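Local coordinates for protein endo-beta-mannanase (PDB 7BOB) that probably removes mannose units from the ends of beta-1,4-linked manno-oligosaccharides as a homotrimeric family 5 glycoside hydrolase of a termite-hindgut bacterium, at residues A382-Y394 and V442-E456. Sequence-based numbering, arbitrary orientation.
Sequences APTVHLYWPRHYY and VERIIITGVFTGLDE
Adjacent parallel strands of a C-terminal alpha/beta domain, 385-389 and 444-448, pair here, with helix 406-422 and strand 427-431 lying between them in sequence. His386 N donates to Arg444 O (2.9 Å), His386 O accepts from Ile446 N, and Ile446 O receives Tyr388 N. Where the strands begin, the Arg444 side chain bends at chi3 and reaches Thr384 O edge-on through NE (2.9 Å) and NH2, while Glu425 forms a salt bridge with that same NH2. Val442 CG2 sits over the centre of the His386 ring, 3.6 Å from its centroid, a CH-pi contact. Near the end of its strand, Tyr388, with CG anti to its N (chi1 -175°), runs alongside Ile447 and carries OH to Glu456 OE1 (2.6 Å), which lies in the ring plane and offers its anti lone pair. Arg391 N meets that oxygen from above the carboxylate plane (3.0 Å). The other oxygen, Glu456 OE2, takes the N-cap amide, Gly453 N (2.9 Å), and a water shared with His392 N and Phe451 O, so four donors fix the carboxylate and probably favour its charged form. The parallel order 427-431, 385-389, 444-448, 469-473 with helical crossovers is consistent with a Rossmann-like alpha/beta domain.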
loop_
_atom_site.group_PDB
_atom_site.type_symbol
_atom_site.label_atom_id
_atom_site.label_comp_id
_atom_site.label_asym_id
_atom_site.label_seq_id
_atom_site.Cartn_x
_atom_site.Cartn_y
_atom_site.Cartn_z
ATOM N N ALA A 382 -41.426 13.664 4.613
ATOM C CA ALA A 382 -40.444 14.686 4.974
ATOM C C ALA A 382 -39.247 14.169 5.766
ATOM O O ALA A 382 -39.344 13.153 6.470
ATOM C CB ALA A 382 -41.118 15.810 5.765
ATOM N N PRO A 383 -38.080 14.840 5.641
ATOM C CA PRO A 383 -36.930 14.528 6.499
ATOM C C PRO A 383 -36.661 15.622 7.531
ATOM O O PRO A 383 -36.799 16.816 7.240
ATOM C CB PRO A 383 -35.768 14.399 5.495
ATOM C CG PRO A 383 -36.371 14.778 4.097
ATOM C CD PRO A 383 -37.643 15.515 4.411
ATOM N N THR A 384 -36.276 15.224 8.738
ATOM C CA THR A 384 -36.054 16.154 9.836
ATOM C C THR A 384 -34.590 16.581 9.982
ATOM O O THR A 384 -34.274 17.328 10.918
ATOM C CB THR A 384 -36.558 15.517 11.136
ATOM O OG1 THR A 384 -35.797 14.340 11.412
ATOM C CG2 THR A 384 -38.032 15.103 10.995
ATOM N N VAL A 385 -33.697 16.132 9.087
ATOM C CA VAL A 385 -32.271 16.463 9.101
ATOM C C VAL A 385 -31.611 15.922 7.830
ATOM O O VAL A 385 -32.002 14.864 7.312
ATOM C CB VAL A 385 -31.587 15.911 10.367
ATOM C CG1 VAL A 385 -31.289 14.405 10.247
ATOM C CG2 VAL A 385 -30.351 16.693 10.670
ATOM N N HIS A 386 -30.619 16.646 7.306
ATOM C CA HIS A 386 -29.962 16.299 6.045
ATOM C C HIS A 386 -28.448 16.182 6.233
ATOM O O HIS A 386 -27.815 17.080 6.793
ATOM C CB HIS A 386 -30.266 17.346 4.963
ATOM C CG HIS A 386 -31.668 17.284 4.429
ATOM N ND1 HIS A 386 -32.762 17.696 5.159
ATOM C CD2 HIS A 386 -32.150 16.858 3.234
ATOM C CE1 HIS A 386 -33.856 17.525 4.438
ATOM N NE2 HIS A 386 -33.511 17.022 3.267
ATOM N N LEU A 387 -27.873 15.078 5.759
ATOM C CA LEU A 387 -26.425 14.914 5.750
ATOM C C LEU A 387 -25.833 15.616 4.532
ATOM O O LEU A 387 -26.396 15.561 3.434
ATOM C CB LEU A 387 -26.069 13.432 5.733
ATOM C CG LEU A 387 -26.594 12.594 6.896
ATOM C CD1 LEU A 387 -26.423 11.106 6.582
ATOM C CD2 LEU A 387 -25.859 12.971 8.173
ATOM N N TYR A 388 -24.696 16.284 4.727
ATOM C CA TYR A 388 -24.090 17.112 3.686
ATOM C C TYR A 388 -23.230 16.246 2.760
ATOM O O TYR A 388 -22.264 15.623 3.212
ATOM C CB TYR A 388 -23.258 18.226 4.322
ATOM C CG TYR A 388 -22.675 19.219 3.342
ATOM C CD1 TYR A 388 -21.337 19.138 2.959
ATOM C CD2 TYR A 388 -23.449 20.232 2.799
ATOM C CE1 TYR A 388 -20.789 20.038 2.062
ATOM C CE2 TYR A 388 -22.906 21.149 1.911
ATOM C CZ TYR A 388 -21.576 21.039 1.546
ATOM O OH TYR A 388 -21.015 21.927 0.664
ATOM N N TRP A 389 -23.610 16.187 1.469
ATOM C CA TRP A 389 -22.806 15.556 0.420
ATOM C C TRP A 389 -21.883 16.614 -0.174
ATOM O O TRP A 389 -22.375 17.613 -0.713
ATOM C CB TRP A 389 -23.715 14.956 -0.654
ATOM C CG TRP A 389 -23.039 14.224 -1.810
ATOM C CD1 TRP A 389 -22.395 14.793 -2.875
ATOM C CD2 TRP A 389 -22.967 12.802 -2.020
ATOM N NE1 TRP A 389 -21.945 13.830 -3.722
ATOM C CE2 TRP A 389 -22.284 12.598 -3.235
ATOM C CE3 TRP A 389 -23.430 11.688 -1.310
ATOM C CZ2 TRP A 389 -22.013 11.321 -3.749
ATOM C CZ3 TRP A 389 -23.170 10.412 -1.833
ATOM C CH2 TRP A 389 -22.461 10.246 -3.035
ATOM N N PRO A 390 -20.562 16.483 -0.048
ATOM C CA PRO A 390 -19.674 17.605 -0.407
ATOM C C PRO A 390 -19.660 17.878 -1.910
ATOM O O PRO A 390 -19.901 16.986 -2.728
ATOM C CB PRO A 390 -18.293 17.140 0.087
ATOM C CG PRO A 390 -18.382 15.637 0.146
ATOM C CD PRO A 390 -19.829 15.331 0.505
ATOM N N ARG A 391 -19.336 19.132 -2.269
ATOM C CA ARG A 391 -19.330 19.522 -3.682
ATOM C C ARG A 391 -18.358 18.677 -4.510
ATOM O O ARG A 391 -18.649 18.339 -5.656
ATOM C CB ARG A 391 -19.001 21.009 -3.833
ATOM C CG ARG A 391 -18.664 21.427 -5.273
ATOM C CD ARG A 391 -18.421 22.928 -5.412
ATOM N NE ARG A 391 -19.643 23.683 -5.172
ATOM C CZ ARG A 391 -20.546 23.951 -6.112
ATOM N NH1 ARG A 391 -20.352 23.546 -7.365
ATOM N NH2 ARG A 391 -21.644 24.633 -5.804
ATOM N N HIS A 392 -17.194 18.350 -3.972
ATOM C CA HIS A 392 -16.239 17.495 -4.674
ATOM C C HIS A 392 -16.117 16.208 -3.876
ATOM O O HIS A 392 -15.528 16.188 -2.788
ATOM C CB HIS A 392 -14.884 18.180 -4.842
ATOM C CG HIS A 392 -14.981 19.584 -5.358
ATOM N ND1 HIS A 392 -15.080 19.877 -6.704
ATOM C CD2 HIS A 392 -15.011 20.774 -4.708
ATOM C CE1 HIS A 392 -15.156 21.187 -6.859
ATOM N NE2 HIS A 392 -15.122 21.755 -5.665
ATOM N N TYR A 393 -16.692 15.146 -4.412
ATOM C CA TYR A 393 -16.836 13.876 -3.725
ATOM C C TYR A 393 -15.788 12.855 -4.155
ATOM O O TYR A 393 -15.287 12.098 -3.317
ATOM C CB TYR A 393 -18.255 13.338 -3.966
ATOM C CG TYR A 393 -18.635 12.120 -3.145
ATOM C CD1 TYR A 393 -18.289 10.828 -3.562
ATOM C CD2 TYR A 393 -19.365 12.257 -1.966
ATOM C CE1 TYR A 393 -18.662 9.709 -2.809
ATOM C CE2 TYR A 393 -19.738 11.154 -1.205
ATOM C CZ TYR A 393 -19.382 9.890 -1.619
ATOM O OH TYR A 393 -19.750 8.811 -0.835
ATOM N N TYR A 394 -15.419 12.833 -5.433
ATOM C CA TYR A 394 -14.503 11.833 -5.960
ATOM C C TYR A 394 -13.137 12.464 -6.150
ATOM O O TYR A 394 -13.029 13.604 -6.611
ATOM C CB TYR A 394 -15.029 11.257 -7.285
ATOM C CG TYR A 394 -16.412 10.650 -7.139
ATOM C CD1 TYR A 394 -16.570 9.312 -6.774
ATOM C CD2 TYR A 394 -17.559 11.411 -7.352
ATOM C CE1 TYR A 394 -17.828 8.745 -6.627
ATOM C CE2 TYR A 394 -18.837 10.853 -7.205
ATOM C CZ TYR A 394 -18.958 9.526 -6.841
ATOM O OH TYR A 394 -20.199 8.971 -6.674
ATOM N N VAL A 442 -34.960 22.492 3.582
ATOM C CA VAL A 442 -33.909 21.788 4.312
ATOM C C VAL A 442 -33.543 22.669 5.506
ATOM O O VAL A 442 -32.870 23.702 5.366
ATOM C CB VAL A 442 -32.706 21.475 3.411
ATOM C CG1 VAL A 442 -31.517 21.008 4.224
ATOM C CG2 VAL A 442 -33.080 20.401 2.364
ATOM N N GLU A 443 -34.011 22.291 6.694
ATOM C CA GLU A 443 -33.845 23.163 7.845
ATOM C C GLU A 443 -32.622 22.833 8.697
ATOM O O GLU A 443 -32.091 23.726 9.364
ATOM C CB GLU A 443 -35.099 23.125 8.720
ATOM C CG GLU A 443 -35.240 24.366 9.620
ATOM C CD GLU A 443 -36.034 24.101 10.893
ATOM O OE1 GLU A 443 -35.457 24.259 12.001
ATOM O OE2 GLU A 443 -37.235 23.743 10.779
ATOM N N ARG A 444 -32.166 21.582 8.700
ATOM C CA ARG A 444 -31.047 21.155 9.527
ATOM C C ARG A 444 -30.070 20.349 8.683
ATOM O O ARG A 444 -30.474 19.427 7.953
ATOM C CB ARG A 444 -31.544 20.347 10.725
ATOM C CG ARG A 444 -32.796 20.962 11.355
ATOM C CD ARG A 444 -32.957 20.579 12.798
ATOM N NE ARG A 444 -33.487 19.229 12.940
ATOM C CZ ARG A 444 -33.493 18.557 14.086
ATOM N NH1 ARG A 444 -32.996 19.114 15.183
ATOM N NH2 ARG A 444 -33.988 17.331 14.141
ATOM N N ILE A 445 -28.789 20.717 8.775
ATOM C CA ILE A 445 -27.722 20.136 7.969
ATOM C C ILE A 445 -26.609 19.684 8.899
ATOM O O ILE A 445 -26.146 20.462 9.744
ATOM C CB ILE A 445 -27.172 21.128 6.925
ATOM C CG1 ILE A 445 -28.183 21.323 5.782
ATOM C CG2 ILE A 445 -25.850 20.614 6.374
ATOM C CD1 ILE A 445 -27.753 22.350 4.749
ATOM N N ILE A 446 -26.186 18.432 8.748
ATOM C CA ILE A 446 -25.080 17.879 9.514
ATOM C C ILE A 446 -23.926 17.630 8.559
ATOM O O ILE A 446 -24.093 16.950 7.536
ATOM C CB ILE A 446 -25.471 16.585 10.241
ATOM C CG1 ILE A 446 -26.627 16.840 11.199
ATOM C CG2 ILE A 446 -24.279 16.054 11.032
ATOM C CD1 ILE A 446 -27.046 15.596 11.933
ATOM N N ILE A 447 -22.770 18.194 8.876
ATOM C CA ILE A 447 -21.553 17.948 8.118
ATOM C C ILE A 447 -20.717 16.949 8.910
ATOM O O ILE A 447 -20.308 17.226 10.049
ATOM C CB ILE A 447 -20.787 19.251 7.851
ATOM C CG1 ILE A 447 -21.666 20.249 7.086
ATOM C CG2 ILE A 447 -19.493 18.957 7.131
ATOM C CD1 ILE A 447 -20.979 21.586 6.790
ATOM N N THR A 448 -20.478 15.783 8.319
ATOM C CA THR A 448 -19.834 14.671 9.024
ATOM C C THR A 448 -18.325 14.639 8.767
ATOM O O THR A 448 -17.798 13.681 8.211
ATOM C CB THR A 448 -20.474 13.349 8.602
ATOM O OG1 THR A 448 -20.315 13.168 7.178
ATOM C CG2 THR A 448 -21.957 13.342 8.973
ATOM N N GLY A 449 -17.624 15.680 9.206
ATOM C CA GLY A 449 -16.188 15.740 9.006
ATOM C C GLY A 449 -15.765 15.515 7.568
ATOM O O GLY A 449 -14.938 14.640 7.291
ATOM N N VAL A 450 -16.358 16.249 6.633
ATOM C CA VAL A 450 -15.895 16.221 5.255
ATOM C C VAL A 450 -15.315 17.587 4.942
ATOM O O VAL A 450 -15.573 18.582 5.635
ATOM C CB VAL A 450 -17.000 15.845 4.255
ATOM C CG1 VAL A 450 -17.416 14.394 4.469
ATOM C CG2 VAL A 450 -18.201 16.778 4.390
ATOM N N PHE A 451 -14.500 17.629 3.894
ATOM C CA PHE A 451 -13.752 18.826 3.552
ATOM C C PHE A 451 -14.554 19.707 2.602
ATOM O O PHE A 451 -15.148 19.215 1.631
ATOM C CB PHE A 451 -12.411 18.431 2.950
ATOM C CG PHE A 451 -11.672 17.392 3.759
ATOM C CD1 PHE A 451 -11.089 17.719 4.982
ATOM C CD2 PHE A 451 -11.550 16.090 3.300
ATOM C CE1 PHE A 451 -10.393 16.763 5.720
ATOM C CE2 PHE A 451 -10.855 15.131 4.039
ATOM C CZ PHE A 451 -10.279 15.470 5.250
ATOM N N THR A 452 -14.564 21.007 2.892
ATOM C CA THR A 452 -15.435 21.991 2.260
ATOM C C THR A 452 -14.606 23.161 1.775
ATOM O O THR A 452 -13.823 23.728 2.545
ATOM C CB THR A 452 -16.484 22.510 3.249
ATOM O OG1 THR A 452 -15.798 23.081 4.364
ATOM C CG2 THR A 452 -17.421 21.400 3.733
ATOM N N GLY A 453 -14.781 23.541 0.514
ATOM C CA GLY A 453 -14.028 24.645 -0.037
ATOM C C GLY A 453 -14.659 25.989 0.283
ATOM O O GLY A 453 -15.682 26.099 0.961
ATOM N N LEU A 454 -14.010 27.038 -0.222
ATOM C CA LEU A 454 -14.451 28.400 0.056
ATOM C C LEU A 454 -15.879 28.647 -0.427
ATOM O O LEU A 454 -16.682 29.264 0.283
ATOM C CB LEU A 454 -13.485 29.387 -0.596
ATOM C CG LEU A 454 -13.968 30.826 -0.510
ATOM C CD1 LEU A 454 -14.036 31.219 0.950
ATOM C CD2 LEU A 454 -13.040 31.740 -1.288
ATOM N N ASP A 455 -16.214 28.190 -1.641
ATOM C CA ASP A 455 -17.559 28.427 -2.162
ATOM C C ASP A 455 -18.595 27.725 -1.304
ATOM O O ASP A 455 -19.642 28.305 -0.968
ATOM C CB ASP A 455 -17.663 27.973 -3.624
ATOM C CG ASP A 455 -16.999 26.608 -3.880
ATOM O OD1 ASP A 455 -16.518 25.984 -2.908
ATOM O OD2 ASP A 455 -16.954 26.155 -5.057
ATOM N N GLU A 456 -18.298 26.493 -0.894
ATOM C CA GLU A 456 -19.219 25.776 -0.022
ATOM C C GLU A 456 -19.433 26.517 1.285
ATOM O O GLU A 456 -20.565 26.591 1.780
ATOM C CB GLU A 456 -18.708 24.370 0.235
ATOM C CG GLU A 456 -18.480 23.592 -1.044
ATOM C CD GLU A 456 -17.929 22.215 -0.779
ATOM O OE1 GLU A 456 -18.723 21.344 -0.335
ATOM O OE2 GLU A 456 -16.702 22.024 -0.995
HETATM O O HOH W 1 -21.513 15.104 5.867
HETATM O O HOH W 2 -16.022 19.419 -1.426
#